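Local coordinates for protein mannonate dehydratase (Streptococcus suis, PDB 3BDK) that probably catalyses the dehydration of D-mannonate to 2-dehydro-3-deoxy-D-gluconate, using manganese or ferrous iron as cofactor, at residues M21-R26 against G325-D330; A41-Q46 against G353-N358. One frame throughout, in Å; residues are numbered along the deposited sequence.

Contact 1 of 2, residues M21-R26 against G325-D330. With MN (manganese (II) ion), chain D; DNO (D-mannose), chain C.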
loop_
_atom_site.group_PDB
_atom_site.type_symbol
_atom_site.label_atom_id
_atom_site.label_comp_id
_atom_site.label_asym_id
_atom_site.label_seq_id
_atom_site.Cartn_x
_atom_site.Cartn_y
_atom_site.Cartn_z
ATOM N N MET A 21 13.479 11.140 1.706
ATOM C CA MET A 21 13.164 10.296 0.557
ATOM C C MET A 21 11.825 10.719 -0.038
ATOM O O MET A 21 10.823 10.822 0.666
ATOM C CB MET A 21 13.072 8.833 1.000
ATOM C CG MET A 21 12.471 7.879 -0.043
ATOM S SD MET A 21 11.260 6.680 0.601
ATOM C CE MET A 21 12.197 5.864 1.897
ATOM N N LYS A 22 11.803 10.921 -1.348
ATOM C CA LYS A 22 10.617 11.408 -2.002
ATOM C C LYS A 22 9.980 10.339 -2.887
ATOM O O LYS A 22 10.435 10.071 -3.992
ATOM C CB LYS A 22 10.938 12.699 -2.768
ATOM C CG LYS A 22 11.486 13.814 -1.844
ATOM C CD LYS A 22 12.109 14.991 -2.614
ATOM C CE LYS A 22 11.061 15.753 -3.432
ATOM N NZ LYS A 22 11.581 17.012 -4.032
ATOM N N MET A 23 8.906 9.740 -2.392
ATOM C CA MET A 23 8.204 8.706 -3.136
ATOM C C MET A 23 7.912 9.204 -4.535
ATOM O O MET A 23 7.478 10.330 -4.702
ATOM C CB MET A 23 6.910 8.312 -2.421
ATOM C CG MET A 23 6.688 6.799 -2.325
ATOM S SD MET A 23 7.901 5.914 -1.306
ATOM C CE MET A 23 8.021 7.032 0.091
ATOM N N SER A 24 8.171 8.362 -5.533
ATOM C CA SER A 24 8.074 8.755 -6.938
ATOM C C SER A 24 7.425 7.659 -7.745
ATOM O O SER A 24 7.048 6.656 -7.182
ATOM C CB SER A 24 9.452 9.082 -7.473
ATOM O OG SER A 24 10.062 10.003 -6.599
ATOM N N PHE A 25 7.309 7.832 -9.054
ATOM C CA PHE A 25 6.441 6.968 -9.844
ATOM C C PHE A 25 6.640 7.252 -11.329
ATOM O O PHE A 25 6.591 8.403 -11.761
ATOM C CB PHE A 25 4.986 7.264 -9.455
ATOM C CG PHE A 25 4.056 6.100 -9.559
ATOM C CD1 PHE A 25 3.196 5.983 -10.635
ATOM C CD2 PHE A 25 3.992 5.140 -8.551
ATOM C CE1 PHE A 25 2.306 4.915 -10.723
ATOM C CE2 PHE A 25 3.098 4.066 -8.635
ATOM C CZ PHE A 25 2.267 3.957 -9.712
ATOM N N ARG A 26 6.847 6.213 -12.124
ATOM C CA ARG A 26 7.156 6.430 -13.527
ATOM C C ARG A 26 5.914 6.783 -14.318
ATOM O O ARG A 26 4.878 6.144 -14.155
ATOM C CB ARG A 26 7.841 5.208 -14.139
ATOM C CG ARG A 26 8.494 5.478 -15.475
ATOM C CD ARG A 26 9.407 4.350 -15.841
ATOM N NE ARG A 26 9.915 4.436 -17.207
ATOM C CZ ARG A 26 10.894 3.666 -17.670
ATOM N NH1 ARG A 26 11.445 2.768 -16.868
ATOM N NH2 ARG A 26 11.322 3.793 -18.926
ATOM N N GLY A 325 17.039 11.276 -1.858
ATOM C CA GLY A 325 16.804 11.056 -3.280
ATOM C C GLY A 325 15.425 10.440 -3.347
ATOM O O GLY A 325 14.774 10.243 -2.315
ATOM N N SER A 326 14.970 10.110 -4.541
ATOM C CA SER A 326 13.651 9.530 -4.667
ATOM C C SER A 326 13.628 7.998 -4.828
ATOM O O SER A 326 14.369 7.421 -5.641
ATOM C CB SER A 326 12.927 10.183 -5.828
ATOM O OG SER A 326 13.296 9.560 -7.038
ATOM N N LEU A 327 12.771 7.346 -4.048
ATOM C CA LEU A 327 12.541 5.914 -4.192
ATOM C C LEU A 327 11.287 5.637 -5.016
ATOM O O LEU A 327 10.312 6.387 -4.952
ATOM C CB LEU A 327 12.425 5.249 -2.819
ATOM C CG LEU A 327 11.997 3.780 -2.811
ATOM C CD1 LEU A 327 12.564 3.062 -1.596
ATOM C CD2 LEU A 327 10.480 3.662 -2.850
ATOM N N ARG A 328 11.319 4.556 -5.789
ATOM C CA ARG A 328 10.255 4.262 -6.740
ATOM C C ARG A 328 9.884 2.784 -6.713
ATOM O O ARG A 328 10.708 1.921 -7.016
ATOM C CB ARG A 328 10.669 4.676 -8.153
ATOM C CG ARG A 328 9.759 4.142 -9.248
ATOM C CD ARG A 328 10.450 4.170 -10.601
ATOM N NE ARG A 328 9.970 3.108 -11.482
ATOM C CZ ARG A 328 10.584 2.729 -12.598
ATOM N NH1 ARG A 328 11.707 3.326 -12.975
ATOM N NH2 ARG A 328 10.077 1.753 -13.338
ATOM N N PRO A 329 8.638 2.497 -6.348
ATOM C CA PRO A 329 8.027 1.198 -6.645
ATOM C C PRO A 329 8.147 0.839 -8.122
ATOM O O PRO A 329 7.466 1.435 -8.958
ATOM C CB PRO A 329 6.559 1.414 -6.273
ATOM C CG PRO A 329 6.338 2.870 -6.471
ATOM C CD PRO A 329 7.628 3.538 -6.086
ATOM N N ASP A 330 9.007 -0.124 -8.435
ATOM C CA ASP A 330 9.083 -0.677 -9.782
ATOM C C ASP A 330 7.889 -1.579 -10.076
ATOM O O ASP A 330 6.836 -1.455 -9.451
ATOM C CB ASP A 330 10.387 -1.452 -9.971
ATOM C CG ASP A 330 11.122 -1.056 -11.236
ATOM O OD1 ASP A 330 10.457 -0.631 -12.204
ATOM O OD2 ASP A 330 12.366 -1.170 -11.264
HETATM MN MN MN D . 13.566 -0.835 -13.378
HETATM C C1 DNO C . 12.855 -3.004 -16.976
HETATM C C2 DNO C . 12.115 -1.714 -16.586
HETATM C C3 DNO C . 11.565 -0.882 -17.787
HETATM C C4 DNO C . 12.500 -0.398 -18.943
HETATM C C5 DNO C . 13.942 0.093 -18.610
HETATM C C6 DNO C . 14.390 1.121 -19.656
HETATM O O1 DNO C . 13.150 -3.838 -16.119
HETATM O O2 DNO C . 12.929 -0.914 -15.710
HETATM O O3 DNO C . 10.920 0.277 -17.268
HETATM O O4 DNO C . 12.526 -1.388 -19.979
HETATM O O5 DNO C . 14.061 0.698 -17.313
HETATM O O6 DNO C . 15.178 0.468 -20.656
#

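Contact 2 of 2, residues A41-Q46 against G353-N358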
loop_
_atom_site.group_PDB
_atom_site.type_symbol
_atom_site.label_atom_id
_atom_site.label_comp_id
_atom_site.label_asym_id
_atom_site.label_seq_id
_atom_site.Cartn_x
_atom_site.Cartn_y
_atom_site.Cartn_z
ATOM N N ALA A 41 -3.038 11.163 -6.925
ATOM C CA ALA A 41 -4.015 10.616 -5.980
ATOM C C ALA A 41 -3.461 9.650 -4.922
ATOM O O ALA A 41 -4.081 9.467 -3.883
ATOM C CB ALA A 41 -5.162 9.970 -6.737
ATOM N N ILE A 42 -2.313 9.025 -5.194
ATOM C CA ILE A 42 -1.653 8.106 -4.256
ATOM C C ILE A 42 -1.135 8.905 -3.080
ATOM O O ILE A 42 -0.454 9.908 -3.281
ATOM C CB ILE A 42 -0.446 7.390 -4.925
ATOM C CG1 ILE A 42 -0.915 6.466 -6.047
ATOM C CG2 ILE A 42 0.389 6.627 -3.899
ATOM C CD1 ILE A 42 0.151 6.192 -7.101
ATOM N N PRO A 43 -1.449 8.474 -1.846
ATOM C CA PRO A 43 -0.982 9.191 -0.663
ATOM C C PRO A 43 0.523 9.340 -0.716
ATOM O O PRO A 43 1.200 8.465 -1.254
ATOM C CB PRO A 43 -1.345 8.254 0.487
ATOM C CG PRO A 43 -2.445 7.434 -0.014
ATOM C CD PRO A 43 -2.252 7.291 -1.490
ATOM N N GLY A 44 1.022 10.454 -0.183
ATOM C CA GLY A 44 2.461 10.709 -0.041
ATOM C C GLY A 44 3.303 10.799 -1.311
ATOM O O GLY A 44 4.503 11.081 -1.249
ATOM N N MET A 45 2.674 10.555 -2.452
ATOM C CA MET A 45 3.370 10.519 -3.728
ATOM C C MET A 45 3.761 11.918 -4.135
ATOM O O MET A 45 2.902 12.805 -4.217
ATOM C CB MET A 45 2.467 9.912 -4.799
ATOM C CG MET A 45 3.131 9.751 -6.155
ATOM S SD MET A 45 4.627 8.762 -6.086
ATOM C CE MET A 45 3.960 7.114 -5.841
ATOM N N GLN A 46 5.054 12.108 -4.398
ATOM C CA GLN A 46 5.608 13.431 -4.723
ATOM C C GLN A 46 6.212 13.485 -6.125
ATOM O O GLN A 46 5.755 14.249 -6.989
ATOM C CB GLN A 46 6.682 13.838 -3.711
ATOM C CG GLN A 46 6.304 13.706 -2.250
ATOM C CD GLN A 46 7.185 14.556 -1.364
ATOM O OE1 GLN A 46 7.475 15.704 -1.695
ATOM N NE2 GLN A 46 7.608 14.011 -0.236
ATOM N N GLY A 353 2.254 -1.011 -3.725
ATOM C CA GLY A 353 3.654 -0.954 -3.324
ATOM C C GLY A 353 4.018 0.362 -2.651
ATOM O O GLY A 353 4.542 0.377 -1.528
ATOM N N ALA A 354 3.730 1.472 -3.319
ATOM C CA ALA A 354 4.108 2.776 -2.783
ATOM C C ALA A 354 3.609 2.983 -1.348
ATOM O O ALA A 354 4.402 3.290 -0.440
ATOM C CB ALA A 354 3.630 3.868 -3.695
ATOM N N THR A 355 2.311 2.783 -1.113
ATOM C CA THR A 355 1.752 2.993 0.238
ATOM C C THR A 355 2.337 2.017 1.258
ATOM O O THR A 355 2.480 2.352 2.457
ATOM C CB THR A 355 0.211 2.930 0.259
ATOM O OG1 THR A 355 -0.244 1.646 -0.200
ATOM C CG2 THR A 355 -0.378 3.998 -0.639
ATOM N N TYR A 356 2.700 0.824 0.796
ATOM C CA TYR A 356 3.436 -0.120 1.646
ATOM C C TYR A 356 4.820 0.442 2.030
ATOM O O TYR A 356 5.301 0.240 3.173
ATOM C CB TYR A 356 3.570 -1.472 0.941
ATOM C CG TYR A 356 4.564 -2.441 1.545
ATOM C CD1 TYR A 356 4.402 -2.933 2.819
ATOM C CD2 TYR A 356 5.642 -2.899 0.800
ATOM C CE1 TYR A 356 5.316 -3.835 3.359
ATOM C CE2 TYR A 356 6.557 -3.813 1.307
ATOM C CZ TYR A 356 6.393 -4.284 2.584
ATOM O OH TYR A 356 7.301 -5.188 3.090
ATOM N N PHE A 357 5.456 1.142 1.088
ATOM C CA PHE A 357 6.741 1.795 1.386
ATOM C C PHE A 357 6.587 3.030 2.283
ATOM O O PHE A 357 7.394 3.236 3.180
ATOM C CB PHE A 357 7.564 2.059 0.110
ATOM C CG PHE A 357 8.140 0.813 -0.481
ATOM C CD1 PHE A 357 9.244 0.201 0.100
ATOM C CD2 PHE A 357 7.544 0.210 -1.576
ATOM C CE1 PHE A 357 9.752 -0.986 -0.407
ATOM C CE2 PHE A 357 8.043 -0.973 -2.098
ATOM C CZ PHE A 357 9.145 -1.574 -1.512
ATOM N N ASN A 358 5.525 3.812 2.092
ATOM C CA ASN A 358 5.135 4.819 3.109
ATOM C C ASN A 358 5.129 4.231 4.509
ATOM O O ASN A 358 5.664 4.822 5.447
ATOM C CB ASN A 358 3.740 5.377 2.848
ATOM C CG ASN A 358 3.610 6.100 1.503
ATOM O OD1 ASN A 358 2.494 6.239 0.991
ATOM N ND2 ASN A 358 4.724 6.580 0.942
#

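Contact 1 of 2, residues M21-R26 against G325-D330
Met21 and Leu327 meet at one end of this contact and Arg26 and Arg328 at the other, with two backbone hydrogen bonds between the segments. Lys22 N donates to Gly325 O over 3.2 Å. Ser24 N reaches Leu327 O at 3.0 Å, lying almost on the line of the carbonyl bond, although its N-H is bent to 136°. Packing is closest around the serines: Ser24 OG, turned beside its own backbone N (chi1 -52°), donates to Lys22 O over 2.6 Å and sits 3.0 Å from Ser326 CB. On the helix 348-368 side, Met23 SD lies 3.8 Å from Leu327 CD2, the two side chains running alongside each other, and the Phe25 and Pro329 side chains cross at about a right angle, ring atom CD2 nearest Pro329 CG. The outer end is looser. Gly325 adds no side chain, and partly exposed Lys22 leads away to a salt bridge with Glu79. At the inner end both arginines are extended. Arg26 lays CD over one face of the Arg328 guanidinium, 3.7 Å from Arg328 NH2, while the two guanidinium planes stand 87° apart. Arg328 NH2 is paired with Asp330 OD1 at 2.7 Å, and Arg328 NH1 with Glu84, which would fix the group's rotation. Arg26 NH1 comes within 2.6 Å of D-mannose O3 and makes a weak hydrogen bond to O5. Asp330 OD2 binds the manganese ion, as do His219 and His286. Met23 bonds through its backbone to Gly47, so residues 21-26 lie where the first strand of a TIM barrel would run, between 327-328 and 47-50; the metal and sugar site at the strands' C-terminal ends is characteristic of the xylose isomerase-like barrel.

Contact 2 of 2, residues A41-Q46 against G353-N358
With CG anti to the backbone N (chi1 -176°) and bends at the next two torsions, Met45 curls its thioether so that CE reaches CB of Ala354, 3.9 Å away. Asn358 has CG beside its own backbone N (chi1 -61°), which sets its OD1 beside Pro43 O. The two segments belong to a TIM barrel: a type II beta turn from Ile42 to Met45, between helix 36-40 and strand 47-50, rests against helix 348-368. Pro43 and Gly44 occupy the turn's two central positions, and Gly44 takes the positive phi (63°) expected at the second of them in this turn type. The Pro43 ring crosses the Thr355 side chain at a slant, with CD 3.9 Å from Thr355 CG2. Ile42 CG2 touches both Ala354 CB and that methyl, 4.3 Å from each, so the touching atoms are largely apolar. Polar ends look to other partners. Thr355 OG1 bonds to Thr355 OG1 and Leu352 O, both of the second subunit, while Ala41 O accepts a bond from Arg333 of that subunit; this edge of the barrel therefore lies at the dimer interface. Inside the helix, Asn358 N donates to Ala354 O over 2.8 Å, holding these two contact residues one turn apart on the side that meets the loop. The loop is braced by Met45 N, which donates to Ile42 O across 3.3 Å. Across the contact, two acceptors come close without bonding: the Asn358 side-chain OD1, as modelled, lies 3.4 Å from Pro43 O.

How the contacts relate
The two contacts are successive layers on one side of the barrel, their centres about 9 Å apart. Contact 1 lies nearer the chain's centre and joins backbone bonds to charged groups at the sugar and metal; contact 2, farther out though still buried, is mainly apolar packing beside the second subunit. They are stitched together directly: Met23 O and Gln46 N probably share a hydrogen bond, Phe25 CD2 lies against Met45 CE, and Met23 CE packs on the Asn358 amide. Helix 348-368 follows strand 327-328 in the chain, so both contacts set an early part of the sequence against the same closing strand-and-helix unit.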